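Local coordinates for hypothetical protein (Shewanella oneidensis, PDB 2OOJ) that is of unknown function but belongs to the DUF3224 family, grouped with the AOC barrel clan, and forms an all-beta fold that assembles in pairs, at residues C75-S80 with A106-G111; G79-Q84 with L98-H103; K59-Y64 with I88-Q93. All coordinates share one frame; numbering follows the deposited sequence.

Contact 1 of 3, residues C75-S80 with A106-G111; sequences CGRQGS and AGELTG
Glu108 reaches back across strand 77-80 and grips Gln78 through its backbone. Its CB lies 3.2 Å from Gln78 O and also brushes Arg77 CB. CG stays beside the same carbonyl, with CG anti to its own carbonyl carbon (chi1 -56°) and the chain extended beyond it. CD thereby nears Gln78 N, and OE1 accepts that N-H at 2.9 Å on its anti side, 17° out of the carboxylate plane. The same OE1 accepts a hydrogen bond from a water that donates another to Gly76 O. Glu108 N returns a 2.9 Å bond to Gln78 O in the carbonyl plane, gripping the N-H and C=O of Gln78 from one residue. Arg77 crosses obliquely and turns its guanidinium to put Glu108 O over one face, 3.0 Å from CZ, where the N-H groups do not point at it and no hydrogen bond results. The guanidinium also makes a cation-pi contact with Phe133.

Beyond Gln78, Ser80 and Ala106 form an antiparallel hydrogen-bonded pair, Ala106 N to Ser80 O 2.8 Å. Ala106 O accepts from Ser80 N and, on the opposite face of its plane, from Leu109 N, which closes a type II' turn with Gly107 at its positive-phi corner. The turn swings Leu109 against Gly79, where CG lies 3.8 Å from Gly79 CA, CD2 packs on Arg77 O, and the branch reaches Leu74 and Phe133. Replacing Leu109 with an alanine would probably open a gap beside Gly79 and leave Phe133 without this neighbour. Glycine suits position 79, since a CB would run into Ala106 O and Leu109 CG. The chemistry implies a carboxylate continuing the strand's hydrogen bonding where strand 93-107 turns off, with the nearby arginine probably favouring its negative charge.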
# COMPACT_ATOMS: atom_id res chain seq x y z
N CYS B 75 13.81 10.70 -19.11
CA CYS B 75 14.92 10.85 -20.06
C CYS B 75 14.44 11.27 -21.43
O CYS B 75 14.84 10.69 -22.46
CB CYS B 75 15.72 9.57 -20.17
SG CYS B 75 16.50 9.10 -18.66
N GLY B 76 13.56 12.25 -21.44
CA GLY B 76 13.09 12.84 -22.67
C GLY B 76 11.91 12.15 -23.32
O GLY B 76 11.30 12.73 -24.22
N ARG B 77 11.56 10.95 -22.87
CA ARG B 77 10.50 10.20 -23.52
C ARG B 77 9.20 10.33 -22.79
O ARG B 77 9.14 10.12 -21.59
CB ARG B 77 10.88 8.74 -23.60
CG ARG B 77 12.06 8.47 -24.49
CD ARG B 77 12.52 7.06 -24.31
NE ARG B 77 11.64 6.10 -24.98
CZ ARG B 77 11.60 4.79 -24.70
NH1 ARG B 77 12.35 4.27 -23.74
NH2 ARG B 77 10.76 4.01 -25.38
N GLN B 78 8.14 10.65 -23.53
CA GLN B 78 6.85 10.99 -22.96
C GLN B 78 6.00 9.74 -22.72
O GLN B 78 5.84 8.89 -23.59
CB GLN B 78 6.09 11.93 -23.91
CG GLN B 78 4.63 12.24 -23.53
CD GLN B 78 4.51 13.14 -22.31
OE1 GLN B 78 5.33 14.04 -22.11
NE2 GLN B 78 3.48 12.91 -21.48
N GLY B 79 5.45 9.63 -21.52
CA GLY B 79 4.54 8.52 -21.28
C GLY B 79 3.85 8.66 -19.95
O GLY B 79 3.73 9.77 -19.40
N SER B 80 3.43 7.52 -19.42
CA SER B 80 2.87 7.46 -18.10
C SER B 80 3.25 6.11 -17.46
O SER B 80 3.59 5.16 -18.15
CB SER B 80 1.35 7.60 -18.21
OG SER B 80 0.78 6.64 -19.10
N ALA B 106 3.00 3.35 -20.27
CA ALA B 106 2.29 3.65 -21.52
C ALA B 106 3.01 4.72 -22.33
O ALA B 106 3.91 5.42 -21.83
CB ALA B 106 0.87 4.09 -21.21
N GLY B 107 2.57 4.87 -23.59
CA GLY B 107 3.23 5.74 -24.54
C GLY B 107 4.64 5.29 -24.79
O GLY B 107 4.91 4.10 -24.99
N GLU B 108 5.59 6.23 -24.74
CA GLU B 108 6.98 5.89 -24.96
C GLU B 108 7.61 5.23 -23.73
O GLU B 108 8.77 4.82 -23.78
CB GLU B 108 7.80 7.12 -25.35
CG GLU B 108 7.31 7.87 -26.56
CD GLU B 108 8.31 8.91 -27.00
OE1 GLU B 108 8.47 9.93 -26.30
OE2 GLU B 108 8.94 8.71 -28.06
N LEU B 109 6.85 5.15 -22.63
CA LEU B 109 7.31 4.44 -21.43
C LEU B 109 6.67 3.05 -21.33
O LEU B 109 6.73 2.38 -20.31
CB LEU B 109 7.10 5.28 -20.16
CG LEU B 109 7.70 6.68 -20.21
CD1 LEU B 109 7.42 7.47 -18.92
CD2 LEU B 109 9.19 6.69 -20.52
N THR B 110 6.09 2.59 -22.43
CA THR B 110 5.65 1.21 -22.49
C THR B 110 6.83 0.30 -22.15
O THR B 110 7.90 0.51 -22.66
CB THR B 110 5.07 0.86 -23.87
OG1 THR B 110 3.97 1.74 -24.16
CG2 THR B 110 4.56 -0.57 -23.91
N GLY B 111 6.59 -0.70 -21.32
CA GLY B 111 7.63 -1.65 -20.88
C GLY B 111 8.50 -1.22 -19.71
O GLY B 111 9.44 -1.90 -19.34
O HOH W 1 9.07 12.31 -26.10

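Contact 2 of 3, residues G79-Q84 with L98-H103; sequences GSFVLQ and LEVVPH
Val82 and Val101 lie side by side because Val82 holds CG1 anti to its backbone N (chi1 171°) while Val101 sets CG2 anti to its carbonyl carbon, so CG1 and CG2 meet at 3.7 Å. Gln84, also with CG anti to N (chi1 -172°), runs extended past the same methyl and lays OE1 3.7 Å from Val101 CG2; its NE2 goes on to Gly87 O of the second subunit. On the other face, Phe81 and Leu83 close round Val100 CG2. This methyl meets Phe81 CD2 obliquely at 3.8 Å and Leu83 CD2 at 4.1 Å, and Leu98 CD1 abuts Leu83 CB.

These are the paired arms of the antiparallel hairpin 77-90 and 93-107, part of a curled sheet consistent with the AOC barrel clan. Gln84 and Glu99 form the hydrogen-bonded pair, Gln84 N to Glu99 O 3.0 Å and Glu99 N to Gln84 O 3.1 Å; Leu83 and Val100 follow as a non-hydrogen-bonded pair. One step on, Val101 N gives a 3.0 Å bond to Val82 O. Beyond this bond, Ser104 OG hydrogen-bonds both Val82 N and Val101 O. Phe81, Leu83 and Leu98 pack on strand 112-121, whereas Glu99 OE1 is hydrogen-bonded to His97 NE2 of the same chain and OE2 forms a salt bridge with Arg95 of the second subunit.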
# COMPACT_ATOMS: atom_id res chain seq x y z
N GLY B 79 5.45 9.63 -21.52
CA GLY B 79 4.54 8.52 -21.28
C GLY B 79 3.85 8.66 -19.95
O GLY B 79 3.73 9.77 -19.40
N SER B 80 3.43 7.52 -19.42
CA SER B 80 2.87 7.46 -18.10
C SER B 80 3.25 6.11 -17.46
O SER B 80 3.59 5.16 -18.15
CB SER B 80 1.35 7.60 -18.21
OG SER B 80 0.78 6.64 -19.10
N PHE B 81 3.13 6.05 -16.15
CA PHE B 81 3.20 4.80 -15.42
C PHE B 81 2.57 5.01 -14.05
O PHE B 81 2.31 6.15 -13.64
CB PHE B 81 4.66 4.32 -15.32
CG PHE B 81 5.58 5.34 -14.76
CD1 PHE B 81 6.16 6.29 -15.57
CD2 PHE B 81 5.88 5.35 -13.40
CE1 PHE B 81 7.02 7.26 -15.04
CE2 PHE B 81 6.75 6.27 -12.87
CZ PHE B 81 7.31 7.24 -13.70
N VAL B 82 2.36 3.90 -13.35
CA VAL B 82 1.85 3.94 -11.97
C VAL B 82 2.93 3.55 -10.98
O VAL B 82 3.63 2.57 -11.19
CB VAL B 82 0.62 3.02 -11.79
CG1 VAL B 82 0.18 2.86 -10.26
CG2 VAL B 82 -0.55 3.59 -12.62
N LEU B 83 3.03 4.32 -9.90
CA LEU B 83 3.86 3.98 -8.76
C LEU B 83 3.03 3.50 -7.56
O LEU B 83 1.99 4.05 -7.28
CB LEU B 83 4.70 5.18 -8.35
CG LEU B 83 5.89 5.61 -9.22
CD1 LEU B 83 6.37 6.99 -8.80
CD2 LEU B 83 6.99 4.56 -9.10
N GLN B 84 3.52 2.46 -6.89
CA GLN B 84 2.84 1.81 -5.77
C GLN B 84 3.76 1.75 -4.62
O GLN B 84 4.90 1.28 -4.77
CB GLN B 84 2.38 0.40 -6.17
CG GLN B 84 1.47 -0.28 -5.08
CD GLN B 84 0.79 -1.52 -5.63
OE1 GLN B 84 0.01 -1.44 -6.58
NE2 GLN B 84 1.04 -2.66 -5.00
N LEU B 98 8.82 0.93 -3.18
CA LEU B 98 8.15 1.80 -4.13
C LEU B 98 8.56 1.30 -5.51
O LEU B 98 9.74 1.32 -5.84
CB LEU B 98 8.62 3.19 -3.93
CG LEU B 98 8.17 4.33 -4.83
CD1 LEU B 98 6.69 4.38 -5.01
CD2 LEU B 98 8.69 5.67 -4.23
N GLU B 99 7.58 0.80 -6.25
CA GLU B 99 7.86 0.19 -7.57
C GLU B 99 6.87 0.66 -8.61
O GLU B 99 5.75 1.05 -8.30
CB GLU B 99 7.89 -1.33 -7.47
CG GLU B 99 6.58 -2.01 -7.41
CD GLU B 99 6.72 -3.52 -7.44
OE1 GLU B 99 7.10 -4.08 -6.41
OE2 GLU B 99 6.43 -4.15 -8.49
N VAL B 100 7.30 0.58 -9.87
CA VAL B 100 6.40 0.76 -11.01
C VAL B 100 5.53 -0.50 -11.10
O VAL B 100 6.05 -1.59 -11.05
CB VAL B 100 7.19 0.94 -12.32
CG1 VAL B 100 6.29 0.82 -13.49
CG2 VAL B 100 7.91 2.31 -12.35
N VAL B 101 4.21 -0.33 -11.23
CA VAL B 101 3.32 -1.45 -11.35
C VAL B 101 3.58 -2.02 -12.74
O VAL B 101 3.47 -1.28 -13.73
CB VAL B 101 1.86 -1.08 -11.18
CG1 VAL B 101 0.95 -2.29 -11.35
CG2 VAL B 101 1.63 -0.50 -9.75
N PRO B 102 3.90 -3.30 -12.81
CA PRO B 102 4.18 -3.96 -14.12
C PRO B 102 3.10 -3.77 -15.14
O PRO B 102 1.93 -4.00 -14.84
CB PRO B 102 4.33 -5.43 -13.74
CG PRO B 102 4.85 -5.37 -12.31
CD PRO B 102 4.05 -4.26 -11.70
N HIS B 103 3.52 -3.43 -16.35
CA HIS B 103 2.64 -3.16 -17.49
C HIS B 103 1.79 -1.89 -17.34
O HIS B 103 0.89 -1.64 -18.17
CB HIS B 103 1.78 -4.40 -17.82
CG HIS B 103 2.59 -5.62 -18.15
ND1 HIS B 103 2.58 -6.75 -17.36
CD2 HIS B 103 3.39 -5.90 -19.20
CE1 HIS B 103 3.38 -7.66 -17.89
NE2 HIS B 103 3.88 -7.17 -19.01

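Contact 3 of 3, residues K59-Y64 with I88-Q93; sequences KGSAGY and IMTDGQ
Gly60 O sits at the centre of the contact, facing the bend of segment 88-93. Gly92 N meets it in the carbonyl plane, on a lone pair, at 2.9 Å. The selenomethionine Met89 lays its CG 3.3 Å from the same oxygen: CG stands anti to the backbone N (chi1 -167°), which carries SE past the Gly60 peptide, and the chain bends only at its last torsion. Gly60 has no room for a side chain, since a CB would collide with Gly92 N.

Ala62 and Met89 make the hydrogen-bonded antiparallel pair, Met89 N to Ala62 O 2.9 Å and Ala62 N to Met89 O 3.2 Å. Strand 62-71 thus begins alongside the end of strand 77-90, beside the type I' turn Thr90 to Gln93 that closes the 77-90/93-107 hairpin. Between Gly60 and Ala62, Ser61 CA approaches Met89 O at 3.2 Å in a CA-H...O contact, and Ser61 OG touches Thr90 CG2 at 3.8 Å.

A water bridges the two segments, donating to Lys59 O, accepting from Asp91 N and hydrogen-bonding Ser61 OG. That hydroxyl is held in turn by His103 ND1 of the second subunit, whose Pro102 packs on Ile88 and Thr90.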
# COMPACT_ATOMS: atom_id res chain seq x y z
N LYS B 59 5.66 6.83 19.07
CA LYS B 59 6.46 7.70 18.22
C LYS B 59 7.37 6.90 17.32
O LYS B 59 8.11 6.03 17.78
CB LYS B 59 7.32 8.66 19.08
CG LYS B 59 6.55 9.86 19.57
CD LYS B 59 6.20 10.77 18.44
CE LYS B 59 5.62 12.06 18.94
NZ LYS B 59 5.07 12.82 17.77
N GLY B 60 7.33 7.23 16.05
CA GLY B 60 8.21 6.66 15.07
C GLY B 60 7.71 5.35 14.49
O GLY B 60 8.45 4.70 13.74
N SER B 61 6.48 4.95 14.83
CA SER B 61 5.88 3.70 14.31
C SER B 61 4.61 4.04 13.56
O SER B 61 3.67 4.61 14.12
CB SER B 61 5.61 2.69 15.44
OG SER B 61 6.82 2.11 15.88
N ALA B 62 4.58 3.70 12.27
CA ALA B 62 3.44 4.01 11.44
C ALA B 62 3.55 3.17 10.15
O ALA B 62 4.59 2.55 9.89
CB ALA B 62 3.42 5.47 11.10
N GLY B 63 2.50 3.18 9.36
CA GLY B 63 2.56 2.56 8.01
C GLY B 63 1.83 3.44 7.05
O GLY B 63 0.97 4.21 7.47
N TYR B 64 2.21 3.39 5.77
CA TYR B 64 1.40 4.00 4.75
C TYR B 64 1.51 3.18 3.44
O TYR B 64 2.46 2.40 3.25
CB TYR B 64 1.82 5.44 4.54
CG TYR B 64 2.94 5.67 3.56
CD1 TYR B 64 4.27 5.62 3.94
CD2 TYR B 64 2.64 5.96 2.24
CE1 TYR B 64 5.29 5.85 2.97
CE2 TYR B 64 3.62 6.17 1.30
CZ TYR B 64 4.94 6.12 1.67
OH TYR B 64 5.89 6.36 0.66
N ILE B 88 6.63 1.01 5.94
CA ILE B 88 6.50 0.65 7.34
C ILE B 88 7.65 1.32 8.11
O ILE B 88 8.82 1.07 7.83
CB ILE B 88 6.60 -0.88 7.54
CG1 ILE B 88 5.42 -1.59 6.91
CG2 ILE B 88 6.59 -1.24 9.04
CD1 ILE B 88 4.13 -1.49 7.72
N MSE B 89 7.30 2.15 9.09
CA MSE B 89 8.26 2.86 9.89
C MSE B 89 8.29 2.27 11.31
O MSE B 89 7.24 2.01 11.92
CB MSE B 89 7.86 4.32 9.96
CG MSE B 89 8.91 5.22 10.49
SE MSE B 89 8.16 6.95 10.74
CE MSE B 89 7.43 7.35 8.85
N THR B 90 9.48 2.01 11.82
CA THR B 90 9.63 1.66 13.22
C THR B 90 10.81 2.48 13.73
O THR B 90 11.78 2.63 13.01
CB THR B 90 9.95 0.19 13.40
OG1 THR B 90 9.26 -0.57 12.40
CG2 THR B 90 9.50 -0.27 14.75
N ASP B 91 10.69 3.03 14.94
CA ASP B 91 11.72 3.89 15.53
C ASP B 91 12.10 5.09 14.65
O ASP B 91 13.22 5.60 14.73
CB ASP B 91 12.99 3.09 15.85
CG ASP B 91 12.72 1.81 16.61
OD1 ASP B 91 11.80 1.78 17.47
OD2 ASP B 91 13.43 0.82 16.34
N GLY B 92 11.20 5.53 13.79
CA GLY B 92 11.48 6.68 12.97
C GLY B 92 12.13 6.33 11.66
O GLY B 92 12.35 7.22 10.81
N GLN B 93 12.39 5.04 11.46
CA GLN B 93 13.06 4.62 10.23
C GLN B 93 12.08 4.01 9.27
O GLN B 93 11.62 2.90 9.52
CB GLN B 93 14.14 3.58 10.51
CG GLN B 93 14.65 2.96 9.17
CD GLN B 93 16.02 2.38 9.27
OE1 GLN B 93 17.00 3.11 9.37
NE2 GLN B 93 16.11 1.05 9.21
O HOH W 2 8.89 3.54 17.12

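How the contacts relate
Along the chain, segment 59-64 comes first, and contact 3 closes its loop onto 88-93, setting strand 62-71 beside strand 77-90. Within that loop lie the starts of contacts 1 and 2, which share Gly79 and Ser80 and end beyond it, at 106-111 and 98-103; contact 3 therefore crosses both. Contacts 1 and 2 start from the same stretch, contact 2 closing the shorter loop; each pairs the arms of hairpin 77-90/93-107, and the two touch where Leu109 CD1 meets Phe81 CD1. Contact 3 lies on the opposite side of the chain's centre, its own centre about 34 Å from that of contact 1. Strand 77-90 serves all three, and each also touches the second subunit.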